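Local structure of probable dehydrogenase (Bordetella bronchiseptica, 3MOI) at residues 88-93 against 114-119; 129-134 against 331-336; 149-154 against 300-305; 197-202 against 214-219. The protein probably catalyses a nicotinamide-dependent oxidation or reduction, as a putative dehydrogenase of the GFO/IDH/MocA family whose substrate is not established. All blocks are in the same frame, centred on the assembly; numbering follows the deposited sequence.

Interaction 1 of 4, residues 88-93 against 114-119; sequences GLHIIV and AGVHLV
Gly88, which ends the preceding helix in a Schellman motif at positive phi, lies against Val116, its carbonyl carbon 3.7 Å from CG1 of that residue. Leu89 turns its side chain the other way and meets the same valine through its carbonyl oxygen. At His90 the side chain takes the place of a backbone partner: CG stands anti to the carbonyl carbon (chi1 -51°), which brings ND1 to the amide N of His117 at 2.9 Å, an almost straight bond lying close to the ring plane. From Ile91 onward the pairing is that of a parallel sheet. Ile91 N donates to His117 O, Ile91 O accepts Val119 N, and Val93 N reaches Val119 O. On the face shared by Ile91 and Leu118, CD1 of Leu118 touches Ile91 CG2 at 4.0 Å and Val93 CG2 at 3.5 Å. Ile91 and Val93 also pack on helix 77-86. Ile92 and Val119 occupy the other face. Helix 101-114 makes the right-handed beta-alpha-beta crossover between these Rossmann-fold strands. Since ND1 of His90 accepts a hydrogen bond from His117 N, the ring is probably neutral, with its hydrogen on NE2.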
loop_
_atom_site.group_PDB
_atom_site.type_symbol
_atom_site.label_atom_id
_atom_site.label_comp_id
_atom_site.label_asym_id
_atom_site.label_seq_id
_atom_site.Cartn_x
_atom_site.Cartn_y
_atom_site.Cartn_z
ATOM N N GLY A 88 10.856 -8.982 -42.091
ATOM C CA GLY A 88 9.499 -9.587 -41.906
ATOM C C GLY A 88 9.396 -10.672 -40.798
ATOM O O GLY A 88 8.644 -11.658 -40.933
ATOM N N LEU A 89 10.163 -10.516 -39.710
ATOM C CA LEU A 89 10.087 -11.394 -38.602
ATOM C C LEU A 89 9.303 -10.742 -37.465
ATOM O O LEU A 89 9.498 -9.573 -37.161
ATOM C CB LEU A 89 11.491 -11.682 -38.101
ATOM C CG LEU A 89 12.424 -12.509 -38.967
ATOM C CD1 LEU A 89 13.563 -12.708 -38.058
ATOM C CD2 LEU A 89 11.799 -13.888 -39.478
ATOM N N HIS A 90 8.433 -11.526 -36.832
ATOM C CA HIS A 90 7.684 -11.077 -35.664
ATOM C C HIS A 90 8.639 -11.100 -34.484
ATOM O O HIS A 90 9.668 -11.758 -34.526
ATOM C CB HIS A 90 6.457 -11.964 -35.434
ATOM C CG HIS A 90 5.604 -12.132 -36.656
ATOM N ND1 HIS A 90 4.892 -11.094 -37.219
ATOM C CD2 HIS A 90 5.377 -13.203 -37.447
ATOM C CE1 HIS A 90 4.241 -11.517 -38.280
ATOM N NE2 HIS A 90 4.542 -12.790 -38.458
ATOM N N ILE A 91 8.310 -10.365 -33.436
ATOM C CA ILE A 91 9.247 -10.110 -32.379
ATOM C C ILE A 91 8.639 -10.205 -30.968
ATOM O O ILE A 91 7.523 -9.745 -30.740
ATOM C CB ILE A 91 9.739 -8.662 -32.519
ATOM C CG1 ILE A 91 10.434 -8.449 -33.831
ATOM C CG2 ILE A 91 10.655 -8.292 -31.380
ATOM C CD1 ILE A 91 10.467 -6.976 -34.246
ATOM N N ILE A 92 9.395 -10.772 -30.028
ATOM C CA ILE A 92 9.161 -10.524 -28.638
ATOM C C ILE A 92 10.386 -9.810 -28.165
ATOM O O ILE A 92 11.438 -10.332 -28.416
ATOM C CB ILE A 92 9.012 -11.817 -27.824
ATOM C CG1 ILE A 92 7.746 -12.591 -28.261
ATOM C CG2 ILE A 92 8.831 -11.551 -26.360
ATOM C CD1 ILE A 92 7.772 -14.189 -27.780
ATOM N N VAL A 93 10.261 -8.676 -27.452
ATOM C CA VAL A 93 11.407 -7.917 -26.931
ATOM C C VAL A 93 11.373 -7.720 -25.446
ATOM O O VAL A 93 10.380 -7.182 -24.931
ATOM C CB VAL A 93 11.417 -6.402 -27.330
ATOM C CG1 VAL A 93 12.799 -5.969 -27.798
ATOM C CG2 VAL A 93 10.290 -6.003 -28.209
ATOM N N ALA A 114 6.641 -2.609 -41.569
ATOM C CA ALA A 114 6.847 -3.981 -41.986
ATOM C C ALA A 114 5.562 -4.872 -41.891
ATOM O O ALA A 114 5.503 -5.924 -42.528
ATOM C CB ALA A 114 8.025 -4.642 -41.213
ATOM N N GLY A 115 4.577 -4.509 -41.078
ATOM C CA GLY A 115 3.425 -5.366 -40.963
ATOM C C GLY A 115 3.648 -6.523 -40.008
ATOM O O GLY A 115 2.879 -7.457 -39.998
ATOM N N VAL A 116 4.689 -6.476 -39.172
ATOM C CA VAL A 116 4.954 -7.589 -38.275
ATOM C C VAL A 116 4.288 -7.398 -36.913
ATOM O O VAL A 116 3.880 -6.289 -36.591
ATOM C CB VAL A 116 6.484 -7.852 -38.110
ATOM C CG1 VAL A 116 7.148 -8.081 -39.479
ATOM C CG2 VAL A 116 7.131 -6.816 -37.297
ATOM N N HIS A 117 4.183 -8.469 -36.125
ATOM C CA HIS A 117 3.684 -8.375 -34.774
ATOM C C HIS A 117 4.806 -8.329 -33.785
ATOM O O HIS A 117 5.772 -9.081 -33.931
ATOM C CB HIS A 117 2.804 -9.551 -34.428
ATOM C CG HIS A 117 1.545 -9.584 -35.226
ATOM N ND1 HIS A 117 1.362 -10.427 -36.313
ATOM C CD2 HIS A 117 0.428 -8.833 -35.140
ATOM C CE1 HIS A 117 0.165 -10.220 -36.827
ATOM N NE2 HIS A 117 -0.426 -9.270 -36.125
ATOM N N LEU A 118 4.636 -7.491 -32.761
ATOM C CA LEU A 118 5.599 -7.321 -31.701
ATOM C C LEU A 118 4.930 -7.423 -30.391
ATOM O O LEU A 118 3.956 -6.805 -30.203
ATOM C CB LEU A 118 6.225 -5.893 -31.725
ATOM C CG LEU A 118 7.230 -5.656 -30.551
ATOM C CD1 LEU A 118 8.557 -4.857 -30.983
ATOM C CD2 LEU A 118 6.547 -4.978 -29.421
ATOM N N VAL A 119 5.509 -8.129 -29.443
ATOM C CA VAL A 119 5.065 -8.111 -28.070
ATOM C C VAL A 119 6.255 -7.765 -27.172
ATOM O O VAL A 119 7.352 -8.281 -27.388
ATOM C CB VAL A 119 4.606 -9.543 -27.651
ATOM C CG1 VAL A 119 4.625 -9.742 -26.063
ATOM C CG2 VAL A 119 3.281 -9.899 -28.267
#

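Interaction 2 of 4, residues 129-134 against 331-336; sequences VVRTLR and PAITGR
Thr132 carries the one hydrogen bond of this contact, taking the amide N of Ile333 on its hydroxyl OG1 at 3.2 Å with an N-H...O angle of 152°. The threonine belongs to helix 128-139, and its first torsion (chi1 -48°) sets OG1 anti to its own carbonyl carbon and beside the backbone N. From there the hydroxyl also bonds to the carbonyl of Pro128, one turn back in the helix, while facing the irregular chain that follows strand 326-331. The other branch, CG2, lies 3.9 Å from Pro331 O, and CA of Ala332 comes within 3.3 Å of OG1, so that the methyl and hydroxyl of one residue meet successive parts of the passing chain. Arg131, a residue earlier, reaches out along an extended start, with CG opposite the backbone N (chi1 -179°), before bending at chi3. Its guanidinium presents an edge to Ile333, whose CG2 lies near the guanidinium plane, 3.5 Å from NH2 and 3.6 Å from NE; the two side chains cross at about a right angle. Ile333 also packs on Ala135 of the same helix. Chemically, the Pro128 carbonyl can only accept, which makes the threonine hydroxyl the donor to it and leaves the oxygen to act as acceptor for Ile333 N, whereas Arg131 meets Ile333 by van der Waals contact of its guanidinium edge with a methyl, without a salt bridge across these segments.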
loop_
_atom_site.group_PDB
_atom_site.type_symbol
_atom_site.label_atom_id
_atom_site.label_comp_id
_atom_site.label_asym_id
_atom_site.label_seq_id
_atom_site.Cartn_x
_atom_site.Cartn_y
_atom_site.Cartn_z
ATOM N N VAL A 129 -1.953 -14.838 -12.980
ATOM C CA VAL A 129 -2.776 -14.206 -11.948
ATOM C C VAL A 129 -3.259 -12.819 -12.386
ATOM O O VAL A 129 -4.419 -12.461 -12.146
ATOM C CB VAL A 129 -2.109 -14.173 -10.565
ATOM C CG1 VAL A 129 -1.794 -15.630 -10.082
ATOM C CG2 VAL A 129 -0.877 -13.292 -10.569
ATOM N N VAL A 130 -2.409 -12.079 -13.105
ATOM C CA VAL A 130 -2.778 -10.766 -13.624
ATOM C C VAL A 130 -3.778 -10.878 -14.743
ATOM O O VAL A 130 -4.724 -10.118 -14.840
ATOM C CB VAL A 130 -1.557 -10.021 -14.110
ATOM C CG1 VAL A 130 -1.965 -8.753 -14.806
ATOM C CG2 VAL A 130 -0.569 -9.764 -12.902
ATOM N N ARG A 131 -3.601 -11.839 -15.600
ATOM C CA ARG A 131 -4.612 -12.086 -16.630
ATOM C C ARG A 131 -5.915 -12.488 -15.994
ATOM O O ARG A 131 -7.002 -12.069 -16.428
ATOM C CB ARG A 131 -4.143 -13.193 -17.546
ATOM C CG ARG A 131 -5.080 -13.561 -18.713
ATOM C CD ARG A 131 -4.243 -14.410 -19.711
ATOM N NE ARG A 131 -4.991 -15.546 -20.241
ATOM C CZ ARG A 131 -5.184 -15.795 -21.541
ATOM N NH1 ARG A 131 -4.696 -14.979 -22.494
ATOM N NH2 ARG A 131 -5.882 -16.871 -21.898
ATOM N N THR A 132 -5.818 -13.266 -14.930
ATOM C CA THR A 132 -7.034 -13.678 -14.220
ATOM C C THR A 132 -7.725 -12.507 -13.602
ATOM O O THR A 132 -8.940 -12.459 -13.686
ATOM C CB THR A 132 -6.793 -14.748 -13.153
ATOM O OG1 THR A 132 -6.003 -15.789 -13.726
ATOM C CG2 THR A 132 -8.131 -15.312 -12.653
ATOM N N LEU A 133 -6.975 -11.584 -13.002
ATOM C CA LEU A 133 -7.569 -10.386 -12.412
ATOM C C LEU A 133 -8.275 -9.610 -13.507
ATOM O O LEU A 133 -9.388 -9.159 -13.294
ATOM C CB LEU A 133 -6.550 -9.481 -11.652
ATOM C CG LEU A 133 -5.934 -9.974 -10.305
ATOM C CD1 LEU A 133 -4.567 -9.312 -9.973
ATOM C CD2 LEU A 133 -6.835 -9.835 -9.069
ATOM N N ARG A 134 -7.655 -9.485 -14.692
ATOM C CA ARG A 134 -8.314 -8.797 -15.820
ATOM C C ARG A 134 -9.631 -9.505 -16.152
ATOM O O ARG A 134 -10.711 -8.888 -16.168
ATOM C CB ARG A 134 -7.416 -8.681 -17.080
ATOM C CG ARG A 134 -8.120 -8.068 -18.295
ATOM C CD ARG A 134 -7.275 -8.199 -19.670
ATOM N NE ARG A 134 -6.710 -6.873 -19.974
ATOM C CZ ARG A 134 -6.940 -6.075 -21.021
ATOM N NH1 ARG A 134 -7.652 -6.443 -22.103
ATOM N NH2 ARG A 134 -6.354 -4.866 -20.976
ATOM N N PRO A 331 -9.446 -20.267 -9.959
ATOM C CA PRO A 331 -8.182 -20.696 -10.556
ATOM C C PRO A 331 -7.663 -19.810 -11.705
ATOM O O PRO A 331 -8.433 -19.239 -12.467
ATOM C CB PRO A 331 -8.521 -22.098 -11.106
ATOM C CG PRO A 331 -9.995 -22.127 -11.192
ATOM C CD PRO A 331 -10.422 -21.364 -9.984
ATOM N N ALA A 332 -6.350 -19.734 -11.803
ATOM C CA ALA A 332 -5.678 -18.990 -12.827
ATOM C C ALA A 332 -5.953 -19.530 -14.233
ATOM O O ALA A 332 -5.760 -20.720 -14.527
ATOM C CB ALA A 332 -4.189 -19.016 -12.558
ATOM N N ILE A 333 -6.366 -18.637 -15.112
ATOM C CA ILE A 333 -6.537 -18.995 -16.493
ATOM C C ILE A 333 -5.348 -19.823 -17.044
ATOM O O ILE A 333 -4.201 -19.411 -16.964
ATOM C CB ILE A 333 -6.878 -17.783 -17.353
ATOM C CG1 ILE A 333 -8.272 -17.243 -16.915
ATOM C CG2 ILE A 333 -6.888 -18.198 -18.823
ATOM C CD1 ILE A 333 -8.719 -15.886 -17.581
ATOM N N THR A 334 -5.665 -21.050 -17.499
ATOM C CA THR A 334 -4.684 -21.950 -18.067
ATOM C C THR A 334 -4.056 -21.249 -19.261
ATOM O O THR A 334 -4.757 -20.789 -20.152
ATOM C CB THR A 334 -5.331 -23.285 -18.613
ATOM O OG1 THR A 334 -4.296 -24.246 -18.901
ATOM C CG2 THR A 334 -6.120 -23.056 -19.980
ATOM N N GLY A 335 -2.743 -21.146 -19.273
ATOM C CA GLY A 335 -2.048 -20.839 -20.535
ATOM C C GLY A 335 -1.597 -22.126 -21.216
ATOM O O GLY A 335 -1.589 -23.206 -20.638
ATOM N N ARG A 336 -1.155 -22.009 -22.434
ATOM C CA ARG A 336 -0.804 -23.218 -23.192
ATOM C C ARG A 336 0.572 -23.829 -22.834
ATOM O O ARG A 336 0.821 -24.997 -23.122
ATOM C CB ARG A 336 -0.923 -22.943 -24.698
ATOM C CG ARG A 336 -1.712 -24.039 -25.382
ATOM C CD ARG A 336 -1.943 -23.718 -26.830
ATOM N NE ARG A 336 -2.363 -24.823 -27.718
ATOM C CZ ARG A 336 -1.599 -25.829 -28.162
ATOM N NH1 ARG A 336 -0.352 -26.008 -27.752
ATOM N NH2 ARG A 336 -2.113 -26.702 -29.009
#

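Interaction 3 of 4, residues 149-154 against 300-305; sequences NCFNYT and FGVMLV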
loop_
_atom_site.group_PDB
_atom_site.type_symbol
_atom_site.label_atom_id
_atom_site.label_comp_id
_atom_site.label_asym_id
_atom_site.label_seq_id
_atom_site.Cartn_x
_atom_site.Cartn_y
_atom_site.Cartn_z
ATOM N N ASN A 149 -4.209 -1.229 -5.250
ATOM C CA ASN A 149 -3.060 -1.033 -4.366
ATOM C C ASN A 149 -2.002 -2.079 -4.632
ATOM O O ASN A 149 -2.241 -3.219 -4.438
ATOM C CB ASN A 149 -3.573 -1.116 -2.937
ATOM C CG ASN A 149 -2.526 -0.761 -1.895
ATOM O OD1 ASN A 149 -1.457 -0.258 -2.215
ATOM N ND2 ASN A 149 -2.851 -1.004 -0.624
ATOM N N CYS A 150 -0.841 -1.712 -5.129
ATOM C CA CYS A 150 0.206 -2.678 -5.413
ATOM C C CYS A 150 1.414 -2.308 -4.609
ATOM O O CYS A 150 1.820 -1.155 -4.676
ATOM C CB CYS A 150 0.607 -2.608 -6.917
ATOM S SG CYS A 150 -0.868 -2.760 -7.969
ATOM N N PHE A 151 2.061 -3.271 -3.956
ATOM C CA PHE A 151 3.376 -2.995 -3.383
ATOM C C PHE A 151 4.263 -4.218 -3.480
ATOM O O PHE A 151 3.782 -5.323 -3.624
ATOM C CB PHE A 151 3.287 -2.468 -1.931
ATOM C CG PHE A 151 2.564 -3.401 -1.008
ATOM C CD1 PHE A 151 1.175 -3.386 -0.934
ATOM C CD2 PHE A 151 3.268 -4.365 -0.278
ATOM C CE1 PHE A 151 0.497 -4.271 -0.141
ATOM C CE2 PHE A 151 2.595 -5.286 0.522
ATOM C CZ PHE A 151 1.206 -5.238 0.603
ATOM N N ASN A 152 5.572 -4.006 -3.449
ATOM C CA ASN A 152 6.547 -5.074 -3.541
ATOM C C ASN A 152 7.728 -4.545 -2.791
ATOM O O ASN A 152 8.195 -3.505 -3.135
ATOM C CB ASN A 152 6.907 -5.319 -4.988
ATOM C CG ASN A 152 7.519 -6.717 -5.227
ATOM O OD1 ASN A 152 7.731 -7.463 -4.288
ATOM N ND2 ASN A 152 7.818 -7.053 -6.507
ATOM N N TYR A 153 8.132 -5.185 -1.719
ATOM C CA TYR A 153 9.401 -4.922 -1.038
ATOM C C TYR A 153 10.294 -6.135 -1.305
ATOM O O TYR A 153 9.858 -7.301 -1.143
ATOM C CB TYR A 153 9.181 -4.750 0.505
ATOM C CG TYR A 153 8.282 -3.575 0.845
ATOM C CD1 TYR A 153 6.950 -3.571 0.512
ATOM C CD2 TYR A 153 8.787 -2.451 1.469
ATOM C CE1 TYR A 153 6.140 -2.480 0.803
ATOM C CE2 TYR A 153 7.988 -1.359 1.760
ATOM C CZ TYR A 153 6.684 -1.365 1.408
ATOM O OH TYR A 153 5.911 -0.273 1.729
ATOM N N THR A 154 11.551 -5.876 -1.635
ATOM C CA THR A 154 12.374 -6.801 -2.458
ATOM C C THR A 154 13.828 -6.636 -2.099
ATOM O O THR A 154 14.141 -5.745 -1.284
ATOM C CB THR A 154 12.172 -6.352 -3.849
ATOM O OG1 THR A 154 11.113 -7.109 -4.413
ATOM C CG2 THR A 154 13.344 -6.388 -4.649
ATOM N N PHE A 300 3.876 -10.440 -8.446
ATOM C CA PHE A 300 4.853 -9.369 -8.207
ATOM C C PHE A 300 4.415 -8.510 -7.031
ATOM O O PHE A 300 3.575 -7.609 -7.155
ATOM C CB PHE A 300 5.021 -8.523 -9.473
ATOM C CG PHE A 300 6.234 -7.664 -9.461
ATOM C CD1 PHE A 300 7.471 -8.221 -9.608
ATOM C CD2 PHE A 300 6.125 -6.288 -9.352
ATOM C CE1 PHE A 300 8.618 -7.454 -9.618
ATOM C CE2 PHE A 300 7.262 -5.490 -9.340
ATOM C CZ PHE A 300 8.534 -6.089 -9.471
ATOM N N GLY A 301 4.968 -8.793 -5.875
ATOM C CA GLY A 301 4.465 -8.187 -4.632
ATOM C C GLY A 301 3.001 -8.565 -4.517
ATOM O O GLY A 301 2.547 -9.578 -5.099
ATOM N N VAL A 302 2.250 -7.729 -3.822
ATOM C CA VAL A 302 0.844 -7.939 -3.724
ATOM C C VAL A 302 0.074 -6.887 -4.455
ATOM O O VAL A 302 0.521 -5.787 -4.618
ATOM C CB VAL A 302 0.334 -8.062 -2.265
ATOM C CG1 VAL A 302 1.482 -8.449 -1.256
ATOM C CG2 VAL A 302 -0.503 -6.906 -1.894
ATOM N N MET A 303 -1.111 -7.248 -4.903
ATOM C CA MET A 303 -1.892 -6.414 -5.757
ATOM C C MET A 303 -3.336 -6.564 -5.324
ATOM O O MET A 303 -3.916 -7.617 -5.544
ATOM C CB MET A 303 -1.677 -6.862 -7.210
ATOM C CG MET A 303 -0.245 -6.485 -7.785
ATOM S SD MET A 303 0.086 -6.768 -9.579
ATOM C CE MET A 303 -1.539 -7.005 -10.078
ATOM N N LEU A 304 -3.886 -5.521 -4.694
ATOM C CA LEU A 304 -5.238 -5.496 -4.142
ATOM C C LEU A 304 -6.205 -4.594 -4.933
ATOM O O LEU A 304 -6.086 -3.369 -4.915
ATOM C CB LEU A 304 -5.179 -5.014 -2.652
ATOM C CG LEU A 304 -4.464 -5.959 -1.643
ATOM C CD1 LEU A 304 -3.781 -5.304 -0.459
ATOM C CD2 LEU A 304 -5.463 -6.979 -1.147
ATOM N N VAL A 305 -7.180 -5.184 -5.608
ATOM C CA VAL A 305 -8.004 -4.409 -6.542
ATOM C C VAL A 305 -9.304 -4.200 -5.879
ATOM O O VAL A 305 -9.984 -5.163 -5.632
ATOM C CB VAL A 305 -8.241 -5.201 -7.818
ATOM C CG1 VAL A 305 -9.107 -4.447 -8.796
ATOM C CG2 VAL A 305 -6.917 -5.615 -8.369
#
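Asn149 and Leu304 exchange two backbone hydrogen bonds, as do Phe151 and Val302. Leu304 N lies 2.8 Å from Asn149 O. Phe151 N lies 3.0 Å from Val302 O. Between these pairs Cys150 faces Met303 as a non-hydrogen-bonded pair, and the strand axes run antiparallel at 173°. Weaker CA-H...O contacts supplement the ladder, among them Gly301 CA to Phe151 O at 3.1 Å. Gly301 has positive phi, and its backbone passes so close to Phe151 O and the Asn152 side chain that a bare CA fits there.

Apolar contacts divide between the faces. On one, Cys150 SG meets Met303 CG at 3.8 Å. On the other, the Phe151 ring meets both methyls of Val302 obliquely, CE1 approaching CG2 to 3.3 Å; a chi1 of 57°, with CG between the backbone N and carbonyl carbon, brings the ring against this neighbour. The same ring meets Phe151 of the second subunit, and Asn149 ND2 bonds to Tyr153 OH there.

A different kind of contact is made by Asn152, whose ND2 stands 3.0 Å above the centre of the Phe300 ring, the amide and ring planes 82° apart. Together these make a central antiparallel pairing in the open mixed sheet of a GFO/IDH/MocA C-terminal domain, whose Asn149, Phe151 and Leu304 face joins the two subunits.

Interaction 4 of 4, residues 197-202 against 214-219; sequences VRAMTG and CAAMLT
Arg198 pairs with Met217, and Met200 with Ala215, through two backbone hydrogen bonds each across strands that run antiparallel at 179° with their axes 4.6 Å apart. Met217 N lies 2.8 Å from Arg198 O. Arg198 N lies 3.0 Å from Met217 O. At the non-hydrogen-bonded pair between them, two alanines meet directly: Ala199 CB and Ala216 CB are 3.6 Å apart, and their CA atoms approach to 4.1 Å. Cys214 puts SG anti to its backbone N (chi1 170°), which points the sulfur onward along its strand, to 4.4 Å from Ala199 CB. Val197 CG1 and Leu218 CD1 extend the same apolar row at 4.4 Å, and helix 362-381 covers Val197, Ala199 and Thr201 with Val375. The pair is a beta hairpin in the large mixed sheet of the GFO/IDH/MocA C-terminal domain, with strand 225-231 beyond strand 213-220. The face holding Arg198, Met200, Ala215 and Met217 looks toward the second subunit. Arg198 bends at chi2 (60°), and its guanidinium is taken up there by Gln384 through NE and by Thr219 through NH2, both residues of the second subunit. Met200, bent at chi2 and chi3, folds CE back to 4.1 Å from Ala215 N, while Met217 packs on Met217 of the second subunit.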
loop_
_atom_site.group_PDB
_atom_site.type_symbol
_atom_site.label_atom_id
_atom_site.label_comp_id
_atom_site.label_asym_id
_atom_site.label_seq_id
_atom_site.Cartn_x
_atom_site.Cartn_y
_atom_site.Cartn_z
ATOM N N VAL A 197 0.388 11.224 -12.911
ATOM C CA VAL A 197 1.391 10.548 -12.104
ATOM C C VAL A 197 1.896 11.503 -11.047
ATOM O O VAL A 197 2.467 12.565 -11.392
ATOM C CB VAL A 197 2.609 10.162 -12.916
ATOM C CG1 VAL A 197 3.590 9.443 -12.028
ATOM C CG2 VAL A 197 2.229 9.339 -14.109
ATOM N N ARG A 198 1.696 11.116 -9.783
ATOM C CA ARG A 198 2.393 11.706 -8.676
ATOM C C ARG A 198 3.309 10.644 -8.070
ATOM O O ARG A 198 2.808 9.612 -7.576
ATOM C CB ARG A 198 1.386 12.182 -7.627
ATOM C CG ARG A 198 2.001 12.753 -6.369
ATOM C CD ARG A 198 2.899 13.981 -6.657
ATOM N NE ARG A 198 3.513 14.456 -5.427
ATOM C CZ ARG A 198 4.800 14.343 -5.136
ATOM N NH1 ARG A 198 5.610 13.826 -6.037
ATOM N NH2 ARG A 198 5.271 14.777 -3.949
ATOM N N ALA A 199 4.626 10.888 -8.073
ATOM C CA ALA A 199 5.588 9.921 -7.500
ATOM C C ALA A 199 6.770 10.599 -6.794
ATOM O O ALA A 199 7.081 11.730 -7.094
ATOM C CB ALA A 199 6.077 8.990 -8.548
ATOM N N MET A 200 7.414 9.868 -5.886
ATOM C CA MET A 200 8.599 10.280 -5.124
ATOM C C MET A 200 9.502 9.095 -5.281
ATOM O O MET A 200 9.017 7.988 -5.149
ATOM C CB MET A 200 8.247 10.345 -3.643
ATOM C CG MET A 200 9.444 10.688 -2.660
ATOM S SD MET A 200 9.409 9.667 -1.179
ATOM C CE MET A 200 9.801 8.101 -1.942
ATOM N N THR A 201 10.789 9.281 -5.536
ATOM C CA THR A 201 11.753 8.156 -5.559
ATOM C C THR A 201 12.872 8.446 -4.554
ATOM O O THR A 201 13.108 9.569 -4.252
ATOM C CB THR A 201 12.415 8.042 -6.910
ATOM O OG1 THR A 201 13.063 9.303 -7.150
ATOM C CG2 THR A 201 11.385 7.735 -8.001
ATOM N N GLY A 202 13.540 7.410 -4.066
ATOM C CA GLY A 202 14.716 7.534 -3.212
ATOM C C GLY A 202 15.860 6.688 -3.736
ATOM O O GLY A 202 15.674 5.698 -4.498
ATOM N N CYS A 214 10.242 3.679 -4.466
ATOM C CA CYS A 214 9.353 4.619 -5.073
ATOM C C CYS A 214 8.012 4.515 -4.488
ATOM O O CYS A 214 7.532 3.423 -4.332
ATOM C CB CYS A 214 9.203 4.279 -6.523
ATOM S SG CYS A 214 7.886 5.189 -7.379
ATOM N N ALA A 215 7.377 5.661 -4.256
ATOM C CA ALA A 215 5.980 5.698 -3.902
ATOM C C ALA A 215 5.253 6.526 -4.949
ATOM O O ALA A 215 5.688 7.655 -5.240
ATOM C CB ALA A 215 5.754 6.272 -2.414
ATOM N N ALA A 216 4.166 5.964 -5.493
ATOM C CA ALA A 216 3.393 6.639 -6.555
ATOM C C ALA A 216 1.912 6.425 -6.490
ATOM O O ALA A 216 1.448 5.360 -6.100
ATOM C CB ALA A 216 3.883 6.210 -7.998
ATOM N N MET A 217 1.191 7.453 -6.935
ATOM C CA MET A 217 -0.207 7.385 -7.155
ATOM C C MET A 217 -0.449 7.683 -8.631
ATOM O O MET A 217 -0.141 8.806 -9.153
ATOM C CB MET A 217 -1.009 8.365 -6.291
ATOM C CG MET A 217 -2.491 7.841 -6.209
ATOM S SD MET A 217 -3.713 8.671 -5.265
ATOM C CE MET A 217 -2.509 9.357 -4.304
ATOM N N LEU A 218 -1.069 6.716 -9.276
ATOM C CA LEU A 218 -1.347 6.798 -10.685
ATOM C C LEU A 218 -2.819 7.114 -10.876
ATOM O O LEU A 218 -3.703 6.355 -10.390
ATOM C CB LEU A 218 -1.025 5.444 -11.333
ATOM C CG LEU A 218 0.381 5.107 -11.851
ATOM C CD1 LEU A 218 1.468 5.745 -11.119
ATOM C CD2 LEU A 218 0.620 3.585 -12.020
ATOM N N THR A 219 -3.119 8.196 -11.568
ATOM C CA THR A 219 -4.510 8.470 -11.862
ATOM C C THR A 219 -4.918 7.808 -13.209
ATOM O O THR A 219 -4.269 7.986 -14.221
ATOM C CB THR A 219 -4.778 9.958 -11.947
ATOM O OG1 THR A 219 -4.426 10.553 -10.695
ATOM C CG2 THR A 219 -6.272 10.219 -12.277
#

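Overall arrangement
From the N terminus, interaction 1 closes first, joining the last two strands of the parallel Rossmann sheet in a short loop, complete before the others open. The chain then enters helix 128-139, where interaction 2 starts a loop of nearly two hundred residues that ends beyond strand 326-331. Interaction 3 lies wholly within that span and in turn encloses interaction 4, a local hairpin, so the three nest without crossing. Interactions 3 and 4 share the mixed sheet, their centres about 14 Å apart, and both reach the second subunit. Interaction 2 fastens the helix to the chain leaving the sheet's edge; Leu133 CD1 meets Met303 CE at 3.8 Å, linking it with interaction 3.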